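Local structure of 2-CYS peroxiredoxin (Plasmodium yoelii, 2H01) at residues 36-41 with 105-110; 77-82 with 97-102; 111-114 with 119-122; 126-129 with 133-136. The protein probably acts as a thiol-specific peroxidase that reduces hydrogen peroxide and organic hydroperoxides to water and alcohols. All coordinates share one frame; numbering follows the deposited sequence.

Contact 1: 36-41 with 105-110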
loop_
_atom_site.group_PDB
_atom_site.type_symbol
_atom_site.label_atom_id
_atom_site.label_comp_id
_atom_site.label_asym_id
_atom_site.label_seq_id
_atom_site.Cartn_x
_atom_site.Cartn_y
_atom_site.Cartn_z
ATOM N N LEU A 36 -1.509 1.027 1.235
ATOM C CA LEU A 36 -1.546 -0.398 0.931
ATOM C C LEU A 36 -1.425 -0.546 -0.578
ATOM O O LEU A 36 -2.196 0.066 -1.325
ATOM C CB LEU A 36 -2.877 -1.013 1.387
ATOM C CG LEU A 36 -3.087 -2.480 0.958
ATOM C CD1 LEU A 36 -2.123 -3.381 1.722
ATOM C CD2 LEU A 36 -4.529 -2.916 1.211
ATOM N N TYR A 37 -0.464 -1.350 -1.034
ATOM C CA TYR A 37 -0.290 -1.555 -2.466
ATOM C C TYR A 37 -0.220 -3.033 -2.812
ATOM O O TYR A 37 0.224 -3.848 -2.006
ATOM C CB TYR A 37 0.966 -0.826 -2.983
ATOM C CG TYR A 37 2.299 -1.394 -2.521
ATOM C CD1 TYR A 37 2.896 -0.962 -1.341
ATOM C CD2 TYR A 37 2.967 -2.350 -3.284
ATOM C CE1 TYR A 37 4.138 -1.456 -0.926
ATOM C CE2 TYR A 37 4.204 -2.863 -2.880
ATOM C CZ TYR A 37 4.783 -2.407 -1.702
ATOM O OH TYR A 37 6.007 -2.896 -1.321
ATOM N N PHE A 38 -0.668 -3.375 -4.016
ATOM C CA PHE A 38 -0.676 -4.762 -4.472
ATOM C C PHE A 38 0.199 -5.034 -5.690
ATOM O O PHE A 38 0.324 -4.206 -6.588
ATOM C CB PHE A 38 -2.098 -5.216 -4.846
ATOM C CG PHE A 38 -3.045 -5.307 -3.690
ATOM C CD1 PHE A 38 -3.727 -4.183 -3.239
ATOM C CD2 PHE A 38 -3.263 -6.525 -3.050
ATOM C CE1 PHE A 38 -4.622 -4.266 -2.157
ATOM C CE2 PHE A 38 -4.151 -6.624 -1.967
ATOM C CZ PHE A 38 -4.832 -5.486 -1.523
ATOM N N TYR A 39 0.812 -6.205 -5.715
ATOM C CA TYR A 39 1.593 -6.613 -6.872
ATOM C C TYR A 39 1.251 -8.096 -7.063
ATOM O O TYR A 39 0.867 -8.777 -6.117
ATOM C CB TYR A 39 3.095 -6.375 -6.667
ATOM C CG TYR A 39 3.724 -7.081 -5.492
ATOM C CD1 TYR A 39 3.615 -6.563 -4.202
ATOM C CD2 TYR A 39 4.441 -8.274 -5.673
ATOM C CE1 TYR A 39 4.203 -7.205 -3.122
ATOM C CE2 TYR A 39 5.029 -8.929 -4.600
ATOM C CZ TYR A 39 4.907 -8.387 -3.329
ATOM O OH TYR A 39 5.484 -9.025 -2.266
ATOM N N PRO A 40 1.351 -8.599 -8.299
ATOM C CA PRO A 40 1.046 -9.995 -8.623
ATOM C C PRO A 40 1.798 -11.066 -7.833
ATOM O O PRO A 40 1.213 -11.814 -7.049
ATOM C CB PRO A 40 1.369 -10.086 -10.118
ATOM C CG PRO A 40 1.172 -8.687 -10.617
ATOM C CD PRO A 40 1.771 -7.858 -9.504
ATOM N N LEU A 41 3.106 -11.129 -8.049
ATOM C CA LEU A 41 3.914 -12.166 -7.431
ATOM C C LEU A 41 5.341 -11.810 -7.095
ATOM O O LEU A 41 5.909 -10.837 -7.588
ATOM C CB LEU A 41 3.971 -13.376 -8.362
ATOM C CG LEU A 41 2.671 -14.043 -8.794
ATOM C CD1 LEU A 41 2.955 -14.968 -9.971
ATOM C CD2 LEU A 41 2.069 -14.802 -7.619
ATOM N N LYS A 105 -5.965 -15.277 -0.537
ATOM C CA LYS A 105 -6.451 -14.395 -1.590
ATOM C C LYS A 105 -7.596 -13.482 -1.155
ATOM O O LYS A 105 -8.100 -12.700 -1.948
ATOM C CB LYS A 105 -6.841 -15.182 -2.831
ATOM C CG LYS A 105 -5.669 -15.781 -3.560
ATOM C CD LYS A 105 -6.073 -16.454 -4.846
ATOM C CE LYS A 105 -5.105 -17.548 -5.199
ATOM N NZ LYS A 105 -3.766 -17.003 -5.444
ATOM N N SER A 106 -7.929 -13.533 0.129
ATOM C CA SER A 106 -9.065 -12.819 0.669
ATOM C C SER A 106 -8.943 -11.297 0.593
ATOM O O SER A 106 -9.893 -10.611 0.292
ATOM C CB SER A 106 -9.375 -13.292 2.094
ATOM O OG SER A 106 -8.419 -12.861 3.037
ATOM N N ILE A 107 -7.756 -10.786 0.862
ATOM C CA ILE A 107 -7.529 -9.355 0.882
ATOM C C ILE A 107 -7.671 -8.763 -0.509
ATOM O O ILE A 107 -8.426 -7.823 -0.711
ATOM C CB ILE A 107 -6.163 -9.025 1.511
ATOM C CG1 ILE A 107 -6.120 -9.522 2.953
ATOM C CG2 ILE A 107 -5.892 -7.553 1.449
ATOM C CD1 ILE A 107 -4.749 -9.803 3.496
ATOM N N ALA A 108 -6.966 -9.343 -1.469
ATOM C CA ALA A 108 -7.086 -8.914 -2.843
ATOM C C ALA A 108 -8.541 -8.910 -3.246
ATOM O O ALA A 108 -8.989 -8.004 -3.920
ATOM C CB ALA A 108 -6.275 -9.782 -3.765
ATOM N N ARG A 109 -9.279 -9.917 -2.816
ATOM C CA ARG A 109 -10.673 -10.021 -3.223
ATOM C C ARG A 109 -11.506 -8.872 -2.651
ATOM O O ARG A 109 -12.265 -8.230 -3.378
ATOM C CB ARG A 109 -11.258 -11.367 -2.759
ATOM C CG ARG A 109 -12.529 -11.788 -3.501
ATOM C CD ARG A 109 -13.194 -12.997 -2.834
ATOM N NE ARG A 109 -12.254 -14.097 -2.630
ATOM C CZ ARG A 109 -11.780 -14.866 -3.601
ATOM N NH1 ARG A 109 -12.166 -14.663 -4.852
ATOM N NH2 ARG A 109 -10.914 -15.832 -3.326
ATOM N N SER A 110 -11.352 -8.615 -1.351
ATOM C CA SER A 110 -12.102 -7.549 -0.682
ATOM C C SER A 110 -11.868 -6.178 -1.304
ATOM O O SER A 110 -12.739 -5.310 -1.259
ATOM C CB SER A 110 -11.753 -7.506 0.809
ATOM O OG SER A 110 -10.398 -7.149 1.011
#

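Contact 2: 77-82 with 97-102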
loop_
_atom_site.group_PDB
_atom_site.type_symbol
_atom_site.label_atom_id
_atom_site.label_comp_id
_atom_site.label_asym_id
_atom_site.label_seq_id
_atom_site.Cartn_x
_atom_site.Cartn_y
_atom_site.Cartn_z
ATOM N N PHE A 77 6.767 -16.899 3.962
ATOM C CA PHE A 77 8.033 -17.589 3.766
ATOM C C PHE A 77 8.664 -17.182 2.440
ATOM O O PHE A 77 9.876 -16.992 2.357
ATOM C CB PHE A 77 7.816 -19.095 3.816
ATOM C CG PHE A 77 7.325 -19.575 5.143
ATOM C CD1 PHE A 77 8.191 -19.656 6.226
ATOM C CD2 PHE A 77 5.998 -19.923 5.321
ATOM C CE1 PHE A 77 7.744 -20.077 7.470
ATOM C CE2 PHE A 77 5.538 -20.347 6.565
ATOM C CZ PHE A 77 6.415 -20.425 7.644
ATOM N N THR A 78 7.887 -17.049 1.379
ATOM C CA THR A 78 8.511 -16.592 0.156
ATOM C C THR A 78 8.851 -15.114 0.079
ATOM O O THR A 78 9.768 -14.735 -0.631
ATOM C CB THR A 78 7.902 -17.152 -1.130
ATOM O OG1 THR A 78 6.758 -17.935 -0.830
ATOM C CG2 THR A 78 7.384 -16.064 -1.996
ATOM N N HIS A 79 8.145 -14.295 0.852
ATOM C CA HIS A 79 8.548 -12.891 0.968
ATOM C C HIS A 79 9.940 -12.843 1.596
ATOM O O HIS A 79 10.839 -12.167 1.105
ATOM C CB HIS A 79 7.597 -12.100 1.886
ATOM C CG HIS A 79 6.279 -11.755 1.270
ATOM N ND1 HIS A 79 6.046 -11.819 -0.085
ATOM C CD2 HIS A 79 5.135 -11.290 1.825
ATOM C CE1 HIS A 79 4.817 -11.411 -0.340
ATOM N NE2 HIS A 79 4.244 -11.082 0.804
ATOM N N LEU A 80 10.104 -13.554 2.702
ATOM C CA LEU A 80 11.387 -13.584 3.400
ATOM C C LEU A 80 12.510 -14.016 2.457
ATOM O O LEU A 80 13.546 -13.350 2.360
ATOM C CB LEU A 80 11.319 -14.536 4.595
ATOM C CG LEU A 80 12.629 -14.708 5.365
ATOM C CD1 LEU A 80 13.100 -13.337 5.865
ATOM C CD2 LEU A 80 12.429 -15.679 6.534
ATOM N N ALA A 81 12.290 -15.131 1.763
ATOM C CA ALA A 81 13.266 -15.657 0.823
ATOM C C ALA A 81 13.554 -14.655 -0.292
ATOM O O ALA A 81 14.664 -14.617 -0.823
ATOM C CB ALA A 81 12.761 -16.973 0.225
ATOM N N TRP A 82 12.557 -13.847 -0.646
ATOM C CA TRP A 82 12.732 -12.857 -1.706
ATOM C C TRP A 82 13.537 -11.662 -1.203
ATOM O O TRP A 82 14.245 -11.016 -1.972
ATOM C CB TRP A 82 11.376 -12.388 -2.226
ATOM C CG TRP A 82 11.428 -11.724 -3.562
ATOM C CD1 TRP A 82 12.330 -11.954 -4.553
ATOM C CD2 TRP A 82 10.457 -10.822 -4.105
ATOM N NE1 TRP A 82 11.982 -11.260 -5.689
ATOM C CE2 TRP A 82 10.833 -10.558 -5.442
ATOM C CE3 TRP A 82 9.300 -10.218 -3.594
ATOM C CZ2 TRP A 82 10.094 -9.715 -6.278
ATOM C CZ3 TRP A 82 8.564 -9.382 -4.421
ATOM C CH2 TRP A 82 8.964 -9.138 -5.753
ATOM N N HIS A 97 10.303 -1.729 4.815
ATOM C CA HIS A 97 8.892 -1.603 5.181
ATOM C C HIS A 97 8.255 -2.999 5.119
ATOM O O HIS A 97 8.793 -3.899 4.484
ATOM C CB HIS A 97 8.165 -0.611 4.261
ATOM C CG HIS A 97 8.092 -1.031 2.825
ATOM N ND1 HIS A 97 7.072 -1.813 2.330
ATOM C CD2 HIS A 97 8.877 -0.721 1.766
ATOM C CE1 HIS A 97 7.224 -1.960 1.026
ATOM N NE2 HIS A 97 8.312 -1.307 0.659
ATOM N N THR A 98 7.117 -3.185 5.771
ATOM C CA THR A 98 6.498 -4.501 5.805
ATOM C C THR A 98 5.751 -4.999 4.572
ATOM O O THR A 98 5.133 -4.236 3.837
ATOM C CB THR A 98 5.576 -4.654 7.067
ATOM O OG1 THR A 98 4.344 -5.295 6.701
ATOM C CG2 THR A 98 5.301 -3.319 7.712
ATOM N N LEU A 99 5.857 -6.303 4.341
ATOM C CA LEU A 99 5.173 -6.961 3.236
ATOM C C LEU A 99 4.173 -7.923 3.884
ATOM O O LEU A 99 4.537 -8.693 4.772
ATOM C CB LEU A 99 6.172 -7.741 2.373
ATOM C CG LEU A 99 7.249 -6.940 1.621
ATOM C CD1 LEU A 99 8.153 -7.895 0.847
ATOM C CD2 LEU A 99 6.592 -5.955 0.663
ATOM N N ILE A 100 3.092 -8.071 3.501
ATOM C CA ILE A 100 2.139 -8.995 4.103
ATOM C C ILE A 100 1.730 -10.085 3.119
ATOM O O ILE A 100 1.830 -9.898 1.892
ATOM C CB ILE A 100 0.893 -8.237 4.600
ATOM C CG1 ILE A 100 0.212 -7.510 3.438
ATOM C CG2 ILE A 100 1.269 -7.256 5.701
ATOM C CD1 ILE A 100 -1.144 -6.938 3.788
ATOM N N SER A 101 1.167 -11.031 3.650
ATOM C CA SER A 101 0.919 -12.219 2.856
ATOM C C SER A 101 -0.557 -12.522 2.755
ATOM O O SER A 101 -1.197 -12.822 3.763
ATOM C CB SER A 101 1.652 -13.416 3.472
ATOM O OG SER A 101 1.277 -14.638 2.852
ATOM N N ASP A 102 -1.059 -12.466 1.525
ATOM C CA ASP A 102 -2.457 -12.709 1.198
ATOM C C ASP A 102 -2.709 -14.124 0.667
ATOM O O ASP A 102 -3.164 -14.299 -0.449
ATOM C CB ASP A 102 -2.966 -11.664 0.202
ATOM C CG ASP A 102 -4.470 -11.698 0.026
ATOM O OD1 ASP A 102 -5.168 -12.183 0.927
ATOM O OD2 ASP A 102 -5.039 -11.272 -0.986
#

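Contact 3: 111-114 with 119-122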
loop_
_atom_site.group_PDB
_atom_site.type_symbol
_atom_site.label_atom_id
_atom_site.label_comp_id
_atom_site.label_asym_id
_atom_site.label_seq_id
_atom_site.Cartn_x
_atom_site.Cartn_y
_atom_site.Cartn_z
ATOM N N TYR A 111 -10.696 -5.992 -1.901
ATOM C CA TYR A 111 -10.344 -4.731 -2.537
ATOM C C TYR A 111 -10.594 -4.767 -4.038
ATOM O O TYR A 111 -10.271 -3.821 -4.758
ATOM C CB TYR A 111 -8.882 -4.392 -2.217
ATOM C CG TYR A 111 -8.700 -3.869 -0.794
ATOM C CD1 TYR A 111 -8.800 -2.505 -0.513
ATOM C CD2 TYR A 111 -8.520 -4.741 0.277
ATOM C CE1 TYR A 111 -8.732 -2.024 0.798
ATOM C CE2 TYR A 111 -8.449 -4.270 1.599
ATOM C CZ TYR A 111 -8.556 -2.909 1.851
ATOM O OH TYR A 111 -8.473 -2.426 3.142
ATOM N N ASP A 112 -11.197 -5.861 -4.502
ATOM C CA ASP A 112 -11.515 -6.049 -5.920
ATOM C C ASP A 112 -10.338 -5.913 -6.862
ATOM O O ASP A 112 -10.434 -5.240 -7.890
ATOM C CB ASP A 112 -12.596 -5.071 -6.371
ATOM C CG ASP A 112 -13.982 -5.485 -5.922
ATOM O OD1 ASP A 112 -14.275 -6.704 -5.946
ATOM O OD2 ASP A 112 -14.777 -4.587 -5.567
ATOM N N VAL A 113 -9.228 -6.556 -6.516
ATOM C CA VAL A 113 -8.039 -6.507 -7.349
ATOM C C VAL A 113 -7.479 -7.902 -7.538
ATOM O O VAL A 113 -6.283 -8.079 -7.770
ATOM C CB VAL A 113 -6.953 -5.601 -6.741
ATOM C CG1 VAL A 113 -7.454 -4.171 -6.693
ATOM C CG2 VAL A 113 -6.586 -6.087 -5.344
ATOM N N LEU A 114 -8.342 -8.900 -7.415
ATOM C CA LEU A 114 -7.903 -10.271 -7.617
ATOM C C LEU A 114 -8.131 -10.604 -9.088
ATOM O O LEU A 114 -9.255 -10.508 -9.582
ATOM C CB LEU A 114 -8.698 -11.231 -6.733
ATOM C CG LEU A 114 -8.290 -12.703 -6.854
ATOM C CD1 LEU A 114 -6.802 -12.865 -6.543
ATOM C CD2 LEU A 114 -9.124 -13.536 -5.894
ATOM N N VAL A 119 -3.792 -14.008 -9.017
ATOM C CA VAL A 119 -2.940 -12.996 -8.409
ATOM C C VAL A 119 -3.617 -11.635 -8.331
ATOM O O VAL A 119 -4.644 -11.392 -8.963
ATOM C CB VAL A 119 -1.622 -12.843 -9.186
ATOM C CG1 VAL A 119 -0.870 -14.171 -9.201
ATOM C CG2 VAL A 119 -1.913 -12.368 -10.608
ATOM N N ALA A 120 -3.024 -10.747 -7.549
ATOM C CA ALA A 120 -3.566 -9.416 -7.389
ATOM C C ALA A 120 -3.078 -8.498 -8.497
ATOM O O ALA A 120 -1.962 -8.644 -8.991
ATOM C CB ALA A 120 -3.170 -8.845 -6.030
ATOM N N LEU A 121 -3.938 -7.572 -8.900
ATOM C CA LEU A 121 -3.596 -6.589 -9.914
ATOM C C LEU A 121 -2.863 -5.465 -9.181
ATOM O O LEU A 121 -3.077 -5.253 -7.980
ATOM C CB LEU A 121 -4.869 -6.032 -10.553
ATOM C CG LEU A 121 -5.719 -7.029 -11.352
ATOM C CD1 LEU A 121 -7.132 -6.518 -11.449
ATOM C CD2 LEU A 121 -5.112 -7.238 -12.749
ATOM N N ARG A 122 -1.998 -4.756 -9.896
ATOM C CA ARG A 122 -1.257 -3.638 -9.313
ATOM C C ARG A 122 -2.223 -2.531 -8.861
ATOM O O ARG A 122 -3.085 -2.107 -9.629
ATOM C CB ARG A 122 -0.268 -3.082 -10.336
ATOM C CG ARG A 122 0.971 -3.957 -10.562
ATOM C CD ARG A 122 1.849 -3.372 -11.653
ATOM N NE ARG A 122 3.126 -4.073 -11.784
ATOM C CZ ARG A 122 3.270 -5.301 -12.283
ATOM N NH1 ARG A 122 2.216 -5.983 -12.711
ATOM N NH2 ARG A 122 4.475 -5.854 -12.348
#

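Contact 4: 126-129 with 133-136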
loop_
_atom_site.group_PDB
_atom_site.type_symbol
_atom_site.label_atom_id
_atom_site.label_comp_id
_atom_site.label_asym_id
_atom_site.label_seq_id
_atom_site.Cartn_x
_atom_site.Cartn_y
_atom_site.Cartn_z
ATOM N N LEU A 126 -4.780 4.400 -0.635
ATOM C CA LEU A 126 -4.444 5.267 0.487
ATOM C C LEU A 126 -5.609 5.306 1.469
ATOM O O LEU A 126 -6.747 5.588 1.088
ATOM C CB LEU A 126 -4.106 6.677 -0.020
ATOM C CG LEU A 126 -3.943 7.792 1.014
ATOM C CD1 LEU A 126 -2.817 7.462 1.990
ATOM C CD2 LEU A 126 -3.688 9.108 0.295
ATOM N N ILE A 127 -5.366 5.068 2.638
ATOM C CA ILE A 127 -6.316 4.969 3.738
ATOM C C ILE A 127 -5.981 5.960 4.848
ATOM O O ILE A 127 -4.794 6.097 5.220
ATOM C CB ILE A 127 -6.343 3.535 4.300
ATOM C CG1 ILE A 127 -6.467 2.518 3.163
ATOM C CG2 ILE A 127 -7.486 3.374 5.291
ATOM C CD1 ILE A 127 -6.201 1.092 3.588
ATOM N N ASP A 128 -6.899 6.772 5.388
ATOM C CA ASP A 128 -6.578 7.735 6.453
ATOM C C ASP A 128 -6.493 7.069 7.825
ATOM O O ASP A 128 -6.664 5.857 7.940
ATOM C CB ASP A 128 -7.579 8.902 6.494
ATOM C CG ASP A 128 -8.995 8.465 6.828
ATOM O OD1 ASP A 128 -9.186 7.430 7.505
ATOM O OD2 ASP A 128 -9.929 9.183 6.420
ATOM N N LYS A 129 -6.324 7.878 8.856
ATOM C CA LYS A 129 -6.106 7.396 10.204
ATOM C C LYS A 129 -7.388 6.875 10.859
ATOM O O LYS A 129 -7.368 6.303 11.936
ATOM C CB LYS A 129 -5.479 8.495 11.037
ATOM C CG LYS A 129 -4.341 9.178 10.350
ATOM C CD LYS A 129 -3.303 9.637 11.347
ATOM C CE LYS A 129 -3.791 10.808 12.174
ATOM N NZ LYS A 129 -4.136 11.966 11.338
ATOM N N VAL A 133 -10.926 4.924 2.940
ATOM C CA VAL A 133 -10.153 4.965 1.700
ATOM C C VAL A 133 -10.235 6.342 1.045
ATOM O O VAL A 133 -11.327 6.857 0.824
ATOM C CB VAL A 133 -10.652 3.916 0.656
ATOM C CG1 VAL A 133 -9.917 4.118 -0.688
ATOM C CG2 VAL A 133 -10.413 2.500 1.163
ATOM N N GLN A 134 -9.082 6.929 0.720
ATOM C CA GLN A 134 -9.064 8.243 0.075
ATOM C C GLN A 134 -8.843 8.159 -1.441
ATOM O O GLN A 134 -9.282 9.027 -2.193
ATOM C CB GLN A 134 -8.009 9.125 0.736
ATOM C CG GLN A 134 -8.208 9.254 2.253
ATOM C CD GLN A 134 -9.584 9.789 2.635
ATOM O OE1 GLN A 134 -10.240 9.259 3.540
ATOM N NE2 GLN A 134 -10.026 10.841 1.955
ATOM N N HIS A 135 -8.147 7.124 -1.895
ATOM C CA HIS A 135 -7.955 6.956 -3.325
ATOM C C HIS A 135 -7.597 5.522 -3.668
ATOM O O HIS A 135 -7.174 4.744 -2.813
ATOM C CB HIS A 135 -6.885 7.905 -3.888
ATOM C CG HIS A 135 -5.474 7.456 -3.650
ATOM N ND1 HIS A 135 -4.998 6.229 -4.063
ATOM C CD2 HIS A 135 -4.430 8.080 -3.048
ATOM C CE1 HIS A 135 -3.727 6.114 -3.722
ATOM N NE2 HIS A 135 -3.358 7.224 -3.107
ATOM N N LEU A 136 -7.885 5.173 -4.904
ATOM C CA LEU A 136 -7.453 3.946 -5.511
ATOM C C LEU A 136 -6.757 4.285 -6.814
ATOM O O LEU A 136 -7.312 4.926 -7.685
ATOM C CB LEU A 136 -8.668 3.051 -5.754
ATOM C CG LEU A 136 -8.510 1.648 -6.294
ATOM C CD1 LEU A 136 -9.343 0.738 -5.470
ATOM C CD2 LEU A 136 -8.983 1.629 -7.709
#

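Contact 1: 36-41 with 105-110
Ile107, whose side chain meets Phe38, also accepts the shortest polar bond here: Ser110 OG donates to Ile107 O at 2.7 Å. The hydroxyl sits in the carbonyl plane, on a lone pair, with a C=O...donor angle of 122°, so the serine folds back on its own helix and spends its proton there. Between strand and helix the meeting is apolar. Phe38 has its CG anti to the carbonyl carbon and beside the backbone N (chi1 -67°), which drives the CE2 and CZ end of the ring at helix 106-110. Ile107 brings one branch to it, the methyl CG2, which lies at the ring edge, in plane, 3.8 Å from Phe38 CZ; the two side chains cross at about a right angle. Ala108 adds backbone as well as methyl: its CA is 3.8 Å from Phe38 CE2 and its CB 4.2 Å from the same carbon. With so small a side chain at this position, the ring comes right up to the helix backbone. The interface is compact, 117 Å² in all, and the three residues that form it are buried. Phe38 also packs on Ala120 and Cys71 of the flanking strands, while the carboxylate of Asp102 holds the first turn of the helix through Ile107 N and Ala108 N. The neighbouring side chains Tyr37 and Tyr39 touch helix 49-56 instead. A sheet strand with helices against both of its faces is the layered arrangement of the thioredoxin fold, to which peroxiredoxins belong.

Contact 2: 77-82 with 97-102
His79 joins helix 76-83 to strand 98-101 by a hydrogen bond, donating from NE2 to Ile100 O at 2.9 Å with an N-H...O angle of 154°. The oxygen lies in the plane of the imidazole, but the donor stands well above the carbonyl plane, 66° out of it, and therefore not on a lone pair. At the other ring nitrogen, ND1 bonds to Asp42 OD2. Held at both nitrogens, the ring is fixed in rotation, and the nearby carboxylate may favour its protonated form.

Apolar contact comes chiefly from Leu99. Its CB lies 3.7 Å from His79 CD2, and its methyl CD1 rises 4.3 Å above the ring plane of His79, displaced toward the rim, so the leucine slants across the imidazole, with only this methyl over a face. Ser101 makes a looser contact, its CB 4.4 Å from His79 NE2, while its OG is bonded to Asp74 O.

The helix and strand segments run roughly antiparallel, 146° between their directions, with axes 8.8 Å apart. They are consecutive members of the beta-alpha-beta unit formed by strand 66-72, helix 76-83 and strand 98-101. In the sheet, strand 98-101 pairs in parallel with strand 66-72 and antiparallel with strand 10-14, and His79 reaches both neighbours, touching Ser72 and Val14.

Contact 3: 111-114 with 119-122
The flat group at the middle of this contact is the carbonyl of Val113: Ala120 CB lies off one face of its plane and the CB and CG of Leu121 lie off the other, while Leu121 N-H approaches its oxygen. The setting is a short antiparallel beta hairpin between strand 114-115 and the start of strand 119-127. Leu121 N donates to Val113 O at 2.7 Å, fairly straight at 160°, the donor tilted 16° from the carbonyl plane. Ala120 CA adds a CA-H...O contact to the same oxygen at 3.1 Å. Leu114 and Ala120 form the adjoining non-hydrogen-bonded pair, CA to CA 4.4 Å, both side chains on the face that carries Ala108 of helix 106-110. Ahead of the hairpin, Asp112, with positive phi, is the C-prime residue of a Schellman motif that ends that helix and turns the chain into Val113. Val113 itself packs on Phe38, with its CG2 4.4 Å from Ala120 CB. In Leu114, CG stands anti to the backbone N (chi1 -179°), which carries the branch across to the facing backbone, where Leu114 CD1 rests 3.6 Å from Val119 O.

Contact 4: 126-129 with 133-136
Leu126 presses its CB onto the face of the His135 imidazole, a CH-pi contact across the beta hairpin of strands 119-127 and 133-138. That CB sits 3.5 Å from the centroid of the His135 ring and 28° off the ring normal, displaced toward the rim, where NE2 is its nearest atom. One bond further out, Leu126 CG is 4.1 Å from His135 CD2. At the tip, methyl CD2 of Leu126 has passed beyond the ring's rim on the CD2 side, 3.6 Å from His135 CD2; beyond the hairpin the leucine packs on Ile154 and Leu157 of helix 147-163. His135 meets it because its CG lies between the backbone N and the carbonyl carbon (chi1 80°), which swings the ring back over the facing strand. The two side chains cross at about a right angle.

Beneath them the strands are out of step by one residue: Leu126 pairs with His135, but Ile127 pairs with Val133, which makes Gln134 the extra residue of a beta bulge. Both bonds here use Leu126. Gln134 N gives the shorter one, 2.7 Å to Leu126 O and nearly straight at 174°, while Leu126 N to His135 O is longer at 3.3 Å. On the opposite face Ile127 and Val133 stand side by side, their CA atoms 4.3 Å apart. The connecting turn is braced by Asp128, whose OD1 accepts from both Gln130 N and Val132 N. Nearest of the apolar atoms on the Ile127 face are Ile127 CG1 and Val133 CG2, 4.4 Å apart.

All four contacts reach one mixed sheet. Contacts 1 and 3 are closest, about 5 Å between centres: the end of helix 106-110 leads from the first into the loop that opens the second, with Ala108 O accepting from Val113 N at 3.0 Å. Contact 2 is about 13 Å from contact 1 and is tied to it by Asp102, whose OD2 lies 2.8 Å from Ala108 N. Contacts 3 and 4 share strand 119-127, one near each end, about 16 Å apart. Contacts 2 and 4 lie on opposite sides of the chain's centre, about 23 Å apart. None of them includes Cys47, the predicted peroxidatic cysteine; they belong to the surrounding thioredoxin-like framework.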